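Local coordinates for uncharacterized protein YhfS (Escherichia coli, PDB 4J8L) that binds pyridoxal 5'-phosphate, covalently attached to a lysine, and is of uncertain function, though possibly related to cysteine synthase activity, at residues A[99-102]-A[103-106]. Residues are numbered along the deposited sequence; the frame is centred on the assembly and turned at random.
Sequences PVYP and TTRV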
loop_
_atom_site.group_PDB
_atom_site.type_symbol
_atom_site.label_atom_id
_atom_site.label_comp_id
_atom_site.label_asym_id
_atom_site.label_seq_id
_atom_site.Cartn_x
_atom_site.Cartn_y
_atom_site.Cartn_z
ATOM N N PRO A 99 4.620 -12.980 8.496
ATOM C CA PRO A 99 4.259 -11.974 9.502
ATOM C C PRO A 99 3.050 -11.115 9.115
ATOM O O PRO A 99 3.011 -10.509 8.041
ATOM C CB PRO A 99 5.517 -11.104 9.582
ATOM C CG PRO A 99 6.627 -12.041 9.219
ATOM C CD PRO A 99 6.054 -12.920 8.148
ATOM N N VAL A 100 2.059 -11.074 9.996
ATOM C CA VAL A 100 0.915 -10.198 9.801
ATOM C C VAL A 100 1.338 -8.753 10.065
ATOM O O VAL A 100 2.130 -8.496 10.986
ATOM C CB VAL A 100 -0.249 -10.598 10.741
ATOM C CG1 VAL A 100 -1.461 -9.699 10.521
ATOM C CG2 VAL A 100 -0.607 -12.081 10.542
ATOM N N TYR A 101 0.845 -7.824 9.245
ATOM C CA TYR A 101 1.176 -6.407 9.409
ATOM C C TYR A 101 0.865 -5.997 10.850
ATOM O O TYR A 101 -0.172 -6.373 11.380
ATOM C CB TYR A 101 0.399 -5.526 8.417
ATOM C CG TYR A 101 0.908 -4.112 8.501
ATOM C CD1 TYR A 101 2.046 -3.730 7.810
ATOM C CD2 TYR A 101 0.288 -3.180 9.327
ATOM C CE1 TYR A 101 2.546 -2.436 7.914
ATOM C CE2 TYR A 101 0.784 -1.892 9.449
ATOM C CZ TYR A 101 1.912 -1.530 8.736
ATOM O OH TYR A 101 2.411 -0.255 8.851
ATOM N N PRO A 102 1.772 -5.250 11.502
ATOM C CA PRO A 102 1.627 -5.067 12.956
ATOM C C PRO A 102 0.296 -4.480 13.447
ATOM O O PRO A 102 -0.262 -5.025 14.409
ATOM C CB PRO A 102 2.796 -4.143 13.303
ATOM C CG PRO A 102 3.846 -4.525 12.296
ATOM C CD PRO A 102 3.074 -4.748 11.019
ATOM N N THR A 103 -0.197 -3.408 12.832
ATOM C CA THR A 103 -1.480 -2.855 13.265
ATOM C C THR A 103 -2.648 -3.764 12.878
ATOM O O THR A 103 -3.722 -3.687 13.471
ATOM C CB THR A 103 -1.731 -1.424 12.737
ATOM O OG1 THR A 103 -1.788 -1.448 11.311
ATOM C CG2 THR A 103 -0.610 -0.479 13.192
ATOM N N THR A 104 -2.448 -4.612 11.874
ATOM C CA THR A 104 -3.486 -5.595 11.531
ATOM C C THR A 104 -3.558 -6.655 12.626
ATOM O O THR A 104 -4.645 -7.089 13.016
ATOM C CB THR A 104 -3.229 -6.245 10.155
ATOM O OG1 THR A 104 -3.253 -5.228 9.142
ATOM C CG2 THR A 104 -4.289 -7.305 9.833
ATOM N N ARG A 105 -2.400 -7.050 13.148
ATOM C CA ARG A 105 -2.379 -7.991 14.259
ATOM C C ARG A 105 -3.093 -7.386 15.473
ATOM O O ARG A 105 -3.822 -8.083 16.180
ATOM C CB ARG A 105 -0.950 -8.436 14.610
ATOM C CG ARG A 105 -0.902 -9.503 15.700
ATOM C CD ARG A 105 0.516 -10.062 15.889
ATOM N NE ARG A 105 1.488 -8.981 16.039
ATOM C CZ ARG A 105 2.359 -8.609 15.100
ATOM N NH1 ARG A 105 2.405 -9.244 13.931
ATOM N NH2 ARG A 105 3.191 -7.608 15.338
ATOM N N VAL A 106 -2.903 -6.086 15.696
ATOM C CA VAL A 106 -3.568 -5.408 16.806
ATOM C C VAL A 106 -5.092 -5.494 16.636
ATOM O O VAL A 106 -5.816 -5.800 17.582
ATOM C CB VAL A 106 -3.120 -3.934 16.917
ATOM C CG1 VAL A 106 -4.016 -3.169 17.886
ATOM C CG2 VAL A 106 -1.654 -3.853 17.343
#
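The ring of Tyr101 meets Thr103 at its edge: OG1 of Thr103 lies in the ring plane, 3.2 Å from CE2 of Tyr101. One face of the ring carries CD of the next residue, Pro102, offset toward the rim. With CG anti to the backbone N (chi1 -172°), the tyrosine ring runs alongside the Thr103 side chain, both pointing the same way. The second flat group, the guanidinium of Arg105, has CA of Pro102 over one face, 3.8 Å from NH2 of Arg105. A bend at chi3 (50°) turns this chain back toward the loop, leaving NH1 of Arg105 3.1 Å from O of Val100. CG1 of Val100 packs against CG2 of Thr104 at 3.8 Å, the two side chains crossing at about a right angle. Tyr101 is the N-cap residue, and N of Arg105 donates to its O at 2.9 Å, a first-turn helix bond. Cutting Tyr101 back to an alanine would strip the ring from beside CD of Pro102 and OG1 of Thr103, and is likely to open a gap there. The whole turn starts helix 102-111 after the loop from strand 92-96; Thr103 OG1 also hydrogen-bonds Thr76 on helix 74-86, tying the two helix starts together.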